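Local coordinates for protein Rubredoxin\:oxygen oxidoreductase (Desulfovibrio gigas, PDB 1E5D) that reduces one dioxygen molecule to two water molecules in a four-electron reaction, using a diiron centre and flavin mononucleotide, at residues 18-23 with 27-32; 47-52 with 223-228; 292-297 with 326-331. All coordinates share one frame; numbering follows the deposited sequence.

Interaction 1. Residues 18-23 with 27-32; sequences WNSRDF and TLSPMG
Phe23 and Thr27 form the hydrogen-bonded pair of a short antiparallel beta hairpin, their side chains side by side on one face; Asp22 and Leu28 form the next, non-hydrogen-bonded pair. Phe23 N donates to Thr27 O, the return bond from Thr27 N is weak, and Ser29 N meets Arg21 O at 2.7 Å, where a type I turn, Ser29 to Gly32, begins. Asp22 OD1 accepts from a water and Gly25 N.

Apolar contact gathers on the Phe23 side. Thr27 CG2 sits at the edge of the Phe23 ring, 3.9 Å from CD2, and Ser29 CB is 3.7 Å from Phe23 CB. With CG anti to the backbone N (chi1 -162°), the ring leads away to meet His226 edge-to-face, beside the diiron site and its bound oxygen molecule.

Side-chain polar bonds fix the other end. Ser20 OG donates to Ser29 OG (2.8 Å). Pro30 O lies over one face of the bent Arg21 chain's guanidinium, while Trp18 O accepts from NH1 in its plane. Ser20 O accepts from opposite faces of its carbonyl plane, Ser29 OG at 2.6 Å and Arg21 NH1 at 3.2 Å, but its exact place is doubtful, being 2.5 Å from Ser29 O.

Interaction 2. Residues 47-52 with 223-228; sequences LFDTVK and CPDHGV. With FEO (mu-oxo-diiron), chain D.
Asp49 and Asp225 meet carboxylate to carboxylate, and theirs is the whole of the close contact between 47-52 and 223-228. Asp225 OD1 sits over one side of the Asp49 carboxylate plane, 3.0 Å from Asp49 OD2, with the two planes 87° apart. Both are acceptors and no hydrogen bond joins them; since Asp49 was modelled in two conformers, this approach is somewhat doubtful. The other oxygens have donors: Gln78 NE2 serves Asp49 OD1, and His84 ND1 serves Asp225 OD2. The site belongs to the metallo-beta-lactamase fold, where the strands 46-48 and 221-224, one from each sheet of the sandwich, run out into loops that lead to the metals.

On the looser, diiron side the two segments do not meet directly and a water takes over. The water donates to Asp225 OD2 at 2.7 Å. From the same water oxygen to the bridging O of the mu-oxo-diiron group, a second acceptor, is 2.9 Å, and the water is bound to iron FE1 at 2.4 Å. Next along the chain, His226 binds the same iron through NE2 at 2.0 Å, alongside Asp83 and Asp165. Asp225 CB rests over the centre of the imidazole, and Thr34 O accepts from His226 ND1, which fixes the ring's rotation.

Interaction 3. Residues 292-297 with 326-331; sequences CHHSQI and LQYIKG
His294 reaches over the ring of Tyr328 with one corner of its imidazole. CD2 stands 3.2 Å above the phenol plane, over its centre, and comes within 3.3 Å of Tyr328 CD1. The side chains cross at about a right angle, and the rings meet obliquely, planes at 48°, centroids 4.3 Å apart. Two torsions set this up: in His294 CG lies between the backbone N and the carbonyl carbon (chi1 49°), bringing the ring round to the neighbouring helix, while in Tyr328 CG is anti to the backbone N (chi1 -175°), which carries the ring across to helix 294-302.

Each polar end is tied down elsewhere. His294 NE2 bonds Tyr26 O, which fixes the turn of the imidazole, and a bond to Asn196 OD1 secures the hydroxyl end of Tyr328. Further along the phenol, Ser295 CA is 3.8 Å from Tyr328 CE2 and Ser295 CB touches the hydroxyl oxygen.

Behind the histidine, His293 occupies the N-cap position: its ND1 accepts from Ser295 N at 3.0 Å, the donor tilted from the imidazole plane, and also shares a hydrogen bond with Ser295 OG. His293 CE1 lies over one face of the His294 ring, offset toward the rim. Tyr321 of the second subunit meets His294 edge-to-face, and Pro320 of that subunit packs on both His294 and Tyr328, so the aromatic pair is part of the dimer contact.

Deeper in, Ile297 CG2 and Ile329 CD1 approach to 4.2 Å, and both isoleucines lie on Phe258 of strand 254-259. Two neighbouring helices, 294-302 and 320-331, thus cover the same face of a five-stranded parallel sheet with strand order 2-1-3-4-5, the signature of the flavodoxin fold.

Overall arrangement
The three contacts follow one another along the chain; none nests in or crosses another. Interaction 1 closes a tight three-residue hairpin loop near the N terminus. Interaction 2 then closes a loop of 170 residues, bringing together the two sheets of the lactamase-like part at the diiron centre. Interaction 3 closes a loop of 28 residues and pairs two helices of the flavodoxin part. The hairpin is the go-between: Phe23 reaches His226 of interaction 2, while Thr27 and Leu28 pack against 293-296 of interaction 3, where Leu28 N probably bonds Ser295 OG. Interactions 2 and 3 do not touch, their nearest atoms being about 13 Å apart.

Interaction 1. Residues 18-23 with 27-32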
# COMPACT_ATOMS: atom_id res chain seq x y z
N TRP A 18 -18.79 -0.28 17.55
CA TRP A 18 -18.11 0.98 17.78
C TRP A 18 -16.65 1.00 17.32
O TRP A 18 -16.19 2.02 16.82
CB TRP A 18 -18.12 1.29 19.27
CG TRP A 18 -19.46 1.36 19.92
CD1 TRP A 18 -20.16 0.36 20.53
CD2 TRP A 18 -20.27 2.53 20.03
NE1 TRP A 18 -21.36 0.84 21.00
CE2 TRP A 18 -21.44 2.17 20.71
CE3 TRP A 18 -20.09 3.85 19.61
CZ2 TRP A 18 -22.45 3.10 20.98
CZ3 TRP A 18 -21.09 4.77 19.87
CH2 TRP A 18 -22.26 4.39 20.55
N ASN A 19 -15.94 -0.11 17.50
CA ASN A 19 -14.50 -0.12 17.30
C ASN A 19 -14.04 -0.41 15.88
O ASN A 19 -12.83 -0.36 15.60
CB ASN A 19 -13.86 -1.16 18.23
CG ASN A 19 -14.15 -0.85 19.68
OD1 ASN A 19 -14.47 0.28 20.03
ND2 ASN A 19 -14.04 -1.85 20.55
N SER A 20 -14.96 -0.73 14.98
CA SER A 20 -14.57 -1.07 13.61
C SER A 20 -13.77 0.04 12.96
O SER A 20 -14.21 1.18 12.80
CB SER A 20 -15.82 -1.38 12.78
OG SER A 20 -15.48 -1.75 11.45
N ARG A 21 -12.54 -0.26 12.54
CA ARG A 21 -11.86 0.79 11.78
C ARG A 21 -11.46 0.19 10.43
O ARG A 21 -11.78 0.75 9.39
CB ARG A 21 -10.69 1.38 12.55
CG ARG A 21 -11.11 2.06 13.84
CD ARG A 21 -11.75 3.42 13.53
NE ARG A 21 -11.95 4.17 14.76
CZ ARG A 21 -12.95 3.98 15.61
NH1 ARG A 21 -13.88 3.06 15.37
NH2 ARG A 21 -13.03 4.72 16.71
N ASP A 22 -10.78 -0.94 10.51
CA ASP A 22 -10.55 -1.77 9.33
C ASP A 22 -11.89 -2.43 9.00
O ASP A 22 -12.28 -3.40 9.65
CB ASP A 22 -9.46 -2.81 9.54
CG ASP A 22 -9.30 -3.83 8.43
OD1 ASP A 22 -10.06 -3.84 7.43
OD2 ASP A 22 -8.39 -4.69 8.53
N PHE A 23 -12.58 -1.90 8.00
CA PHE A 23 -13.86 -2.45 7.57
C PHE A 23 -13.65 -3.51 6.50
O PHE A 23 -13.35 -3.22 5.34
CB PHE A 23 -14.78 -1.33 7.06
CG PHE A 23 -16.24 -1.74 7.01
CD1 PHE A 23 -16.97 -1.89 8.18
CD2 PHE A 23 -16.86 -1.98 5.80
CE1 PHE A 23 -18.30 -2.27 8.16
CE2 PHE A 23 -18.19 -2.36 5.76
CZ PHE A 23 -18.91 -2.50 6.94
N THR A 27 -11.73 -1.29 3.20
CA THR A 27 -11.88 0.15 3.42
C THR A 27 -11.83 0.54 4.89
O THR A 27 -11.73 -0.31 5.78
CB THR A 27 -13.21 0.62 2.80
OG1 THR A 27 -13.36 2.04 2.98
CG2 THR A 27 -14.40 -0.03 3.48
N LEU A 28 -11.92 1.83 5.19
CA LEU A 28 -11.98 2.28 6.57
C LEU A 28 -13.39 2.66 7.02
O LEU A 28 -14.15 3.22 6.23
CB LEU A 28 -11.10 3.50 6.82
CG LEU A 28 -9.60 3.34 6.58
CD1 LEU A 28 -8.91 4.64 6.95
CD2 LEU A 28 -9.03 2.17 7.35
N SER A 29 -13.68 2.37 8.27
CA SER A 29 -14.93 2.76 8.93
C SER A 29 -14.62 3.60 10.16
O SER A 29 -14.70 3.16 11.30
CB SER A 29 -15.74 1.52 9.30
OG SER A 29 -15.23 0.91 10.47
N PRO A 30 -14.24 4.84 9.89
CA PRO A 30 -13.73 5.75 10.92
C PRO A 30 -14.77 6.02 12.00
O PRO A 30 -14.42 6.42 13.11
CB PRO A 30 -13.44 7.04 10.17
CG PRO A 30 -13.60 6.76 8.72
CD PRO A 30 -14.28 5.45 8.55
N MET A 31 -16.04 5.79 11.69
CA MET A 31 -17.13 6.03 12.63
C MET A 31 -17.71 4.72 13.12
O MET A 31 -18.80 4.66 13.68
CB MET A 31 -18.23 6.86 11.97
CG MET A 31 -18.11 8.36 12.21
SD MET A 31 -19.27 9.32 11.21
CE MET A 31 -18.90 8.70 9.57
N GLY A 32 -16.98 3.62 12.91
CA GLY A 32 -17.55 2.36 13.36
C GLY A 32 -18.57 1.88 12.35
O GLY A 32 -18.61 2.35 11.22
O HOH W 1 -9.28 -2.37 5.48

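Interaction 2. Residues 47-52 with 223-228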
# COMPACT_ATOMS: atom_id res chain seq x y z
N LEU A 47 -37.07 -13.44 10.29
CA LEU A 47 -35.81 -12.76 10.51
C LEU A 47 -35.16 -12.44 9.17
O LEU A 47 -34.89 -13.33 8.36
CB LEU A 47 -34.91 -13.66 11.34
CG LEU A 47 -33.87 -13.01 12.24
CD1 LEU A 47 -32.50 -13.54 11.87
CD2 LEU A 47 -33.92 -11.50 12.15
N PHE A 48 -34.90 -11.16 8.89
CA PHE A 48 -34.20 -10.77 7.68
C PHE A 48 -32.74 -10.45 8.03
O PHE A 48 -32.57 -9.79 9.06
CB PHE A 48 -34.82 -9.56 6.99
CG PHE A 48 -36.26 -9.76 6.54
CD1 PHE A 48 -37.29 -9.77 7.46
CD2 PHE A 48 -36.54 -9.94 5.19
CE1 PHE A 48 -38.59 -9.96 7.03
CE2 PHE A 48 -37.84 -10.13 4.76
CZ PHE A 48 -38.88 -10.14 5.69
N ASP A 49 -31.81 -10.90 7.21
CA ASP A 49 -30.38 -10.73 7.42
C ASP A 49 -29.94 -11.54 8.65
O ASP A 49 -30.75 -12.23 9.26
CB ASP A 49 -30.00 -9.27 7.62
CG ASP A 49 -30.63 -8.31 6.63
OD1 ASP A 49 -30.96 -8.78 5.52
OD2 ASP A 49 -30.78 -7.10 6.95
N THR A 50 -28.68 -11.41 9.01
CA THR A 50 -28.03 -12.09 10.16
C THR A 50 -26.96 -11.14 10.67
O THR A 50 -27.08 -9.94 10.33
CB THR A 50 -27.63 -13.48 9.67
OG1 THR A 50 -28.43 -14.41 10.43
CG2 THR A 50 -26.21 -13.93 9.86
N VAL A 51 -25.93 -11.43 11.44
CA VAL A 51 -24.84 -10.49 11.67
C VAL A 51 -23.49 -11.18 11.51
O VAL A 51 -23.40 -12.37 11.22
CB VAL A 51 -24.93 -9.88 13.08
CG1 VAL A 51 -26.20 -9.04 13.18
CG2 VAL A 51 -24.92 -10.97 14.13
N LYS A 52 -22.41 -10.43 11.70
CA LYS A 52 -21.07 -11.01 11.75
C LYS A 52 -21.09 -12.14 12.78
O LYS A 52 -21.78 -11.96 13.79
CB LYS A 52 -20.05 -9.95 12.14
CG LYS A 52 -18.95 -9.60 11.17
CD LYS A 52 -17.78 -9.04 11.96
CE LYS A 52 -16.58 -8.69 11.09
NZ LYS A 52 -15.46 -8.12 11.90
N CYS A 223 -34.25 0.03 5.34
CA CYS A 223 -33.55 -0.74 6.35
C CYS A 223 -32.36 -1.49 5.76
O CYS A 223 -32.49 -2.59 5.24
CB CYS A 223 -34.53 -1.72 7.00
SG CYS A 223 -36.01 -0.92 7.68
N PRO A 224 -31.19 -0.86 5.85
CA PRO A 224 -29.93 -1.46 5.40
C PRO A 224 -29.21 -2.26 6.50
O PRO A 224 -29.53 -2.14 7.69
CB PRO A 224 -29.12 -0.22 5.01
CG PRO A 224 -29.56 0.82 5.97
CD PRO A 224 -30.98 0.51 6.36
N ASP A 225 -28.25 -3.06 6.07
CA ASP A 225 -27.39 -3.91 6.86
C ASP A 225 -26.50 -3.15 7.84
O ASP A 225 -26.19 -3.71 8.89
CB ASP A 225 -26.44 -4.69 5.94
CG ASP A 225 -27.09 -5.90 5.32
OD1 ASP A 225 -28.20 -6.27 5.76
OD2 ASP A 225 -26.50 -6.46 4.37
N HIS A 226 -26.10 -1.95 7.47
CA HIS A 226 -25.17 -1.14 8.22
C HIS A 226 -25.65 0.29 8.41
O HIS A 226 -26.06 0.96 7.46
CB HIS A 226 -23.80 -1.06 7.51
CG HIS A 226 -23.30 -2.40 7.05
ND1 HIS A 226 -23.02 -3.43 7.92
CD2 HIS A 226 -23.06 -2.88 5.82
CE1 HIS A 226 -22.62 -4.48 7.23
NE2 HIS A 226 -22.63 -4.18 5.95
N GLY A 227 -25.55 0.79 9.64
CA GLY A 227 -25.84 2.19 9.87
C GLY A 227 -27.30 2.41 10.25
O GLY A 227 -27.99 1.47 10.66
N VAL A 228 -27.74 3.65 10.11
CA VAL A 228 -29.07 4.02 10.60
C VAL A 228 -30.15 3.66 9.59
O VAL A 228 -29.92 3.46 8.41
CB VAL A 228 -29.16 5.52 10.92
CG1 VAL A 228 -28.20 5.86 12.05
CG2 VAL A 228 -28.86 6.35 9.68
FE1 FEO D . -22.39 -5.65 4.59
FE2 FEO D . -21.57 -6.73 1.51
O FEO D . -21.86 -7.08 3.72
O HOH W 2 -24.14 -7.04 5.56

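Interaction 3. Residues 292-297 with 326-331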
# COMPACT_ATOMS: atom_id res chain seq x y z
N CYS A 292 -2.96 9.19 3.93
CA CYS A 292 -4.38 9.02 3.60
C CYS A 292 -4.66 7.62 3.11
O CYS A 292 -4.02 7.11 2.20
CB CYS A 292 -4.82 10.00 2.51
SG CYS A 292 -4.64 11.75 2.93
N HIS A 293 -5.65 6.98 3.72
CA HIS A 293 -5.98 5.64 3.26
C HIS A 293 -6.41 5.69 1.80
O HIS A 293 -6.90 6.73 1.35
CB HIS A 293 -7.10 5.05 4.13
CG HIS A 293 -7.18 3.56 4.03
ND1 HIS A 293 -8.16 2.93 3.31
CD2 HIS A 293 -6.41 2.58 4.55
CE1 HIS A 293 -8.00 1.62 3.39
NE2 HIS A 293 -6.93 1.38 4.14
N HIS A 294 -6.22 4.58 1.08
CA HIS A 294 -6.75 4.55 -0.29
C HIS A 294 -8.26 4.78 -0.29
O HIS A 294 -8.83 5.38 -1.20
CB HIS A 294 -6.42 3.24 -0.99
CG HIS A 294 -6.68 1.96 -0.29
ND1 HIS A 294 -5.67 1.26 0.35
CD2 HIS A 294 -7.80 1.22 -0.12
CE1 HIS A 294 -6.17 0.16 0.88
NE2 HIS A 294 -7.47 0.11 0.61
N SER A 295 -8.96 4.31 0.74
CA SER A 295 -10.41 4.48 0.71
C SER A 295 -10.75 5.96 0.82
O SER A 295 -11.72 6.41 0.19
CB SER A 295 -11.07 3.65 1.80
OG SER A 295 -10.65 4.03 3.09
N GLN A 296 -9.97 6.71 1.59
CA GLN A 296 -10.17 8.14 1.78
C GLN A 296 -10.01 8.91 0.48
O GLN A 296 -10.80 9.77 0.12
CB GLN A 296 -9.15 8.73 2.76
CG GLN A 296 -9.70 9.17 4.10
CD GLN A 296 -8.96 8.44 5.22
OE1 GLN A 296 -8.11 8.99 5.91
NE2 GLN A 296 -9.30 7.16 5.37
N ILE A 297 -8.92 8.57 -0.22
CA ILE A 297 -8.69 9.26 -1.48
C ILE A 297 -9.87 9.00 -2.41
O ILE A 297 -10.36 9.88 -3.11
CB ILE A 297 -7.36 8.81 -2.10
CG1 ILE A 297 -6.15 9.31 -1.31
CG2 ILE A 297 -7.28 9.22 -3.57
CD1 ILE A 297 -4.92 8.44 -1.39
N LEU A 326 -3.77 3.36 -6.81
CA LEU A 326 -4.31 3.32 -8.18
C LEU A 326 -5.01 1.99 -8.41
O LEU A 326 -6.08 1.96 -9.01
CB LEU A 326 -3.21 3.57 -9.21
CG LEU A 326 -2.77 5.03 -9.31
CD1 LEU A 326 -1.45 5.13 -10.05
CD2 LEU A 326 -3.86 5.85 -9.97
N GLN A 327 -4.41 0.90 -7.93
CA GLN A 327 -5.07 -0.40 -8.06
C GLN A 327 -6.47 -0.34 -7.45
O GLN A 327 -7.45 -0.72 -8.07
CB GLN A 327 -4.29 -1.53 -7.39
CG GLN A 327 -4.90 -2.91 -7.63
CD GLN A 327 -5.00 -3.21 -9.12
OE1 GLN A 327 -3.97 -3.35 -9.77
NE2 GLN A 327 -6.22 -3.28 -9.64
N TYR A 328 -6.53 0.17 -6.22
CA TYR A 328 -7.81 0.28 -5.53
C TYR A 328 -8.79 1.07 -6.39
O TYR A 328 -9.92 0.66 -6.62
CB TYR A 328 -7.64 0.97 -4.19
CG TYR A 328 -8.88 1.03 -3.34
CD1 TYR A 328 -9.35 -0.11 -2.71
CD2 TYR A 328 -9.59 2.21 -3.14
CE1 TYR A 328 -10.48 -0.09 -1.92
CE2 TYR A 328 -10.73 2.24 -2.35
CZ TYR A 328 -11.17 1.09 -1.74
OH TYR A 328 -12.29 1.09 -0.95
N ILE A 329 -8.30 2.21 -6.86
CA ILE A 329 -9.17 3.13 -7.58
C ILE A 329 -9.64 2.55 -8.91
O ILE A 329 -10.82 2.63 -9.25
CB ILE A 329 -8.48 4.48 -7.82
CG1 ILE A 329 -8.14 5.21 -6.51
CG2 ILE A 329 -9.32 5.35 -8.73
CD1 ILE A 329 -7.42 6.52 -6.79
N LYS A 330 -8.72 1.94 -9.64
CA LYS A 330 -9.08 1.37 -10.93
C LYS A 330 -10.23 0.38 -10.80
O LYS A 330 -11.13 0.34 -11.65
CB LYS A 330 -7.85 0.70 -11.56
CG LYS A 330 -8.16 -0.14 -12.78
CD LYS A 330 -6.86 -0.65 -13.38
CE LYS A 330 -7.10 -1.58 -14.57
NZ LYS A 330 -6.99 -0.82 -15.85
N GLY A 331 -10.22 -0.42 -9.74
CA GLY A 331 -11.25 -1.41 -9.53
C GLY A 331 -12.60 -0.77 -9.28
O GLY A 331 -13.65 -1.33 -9.58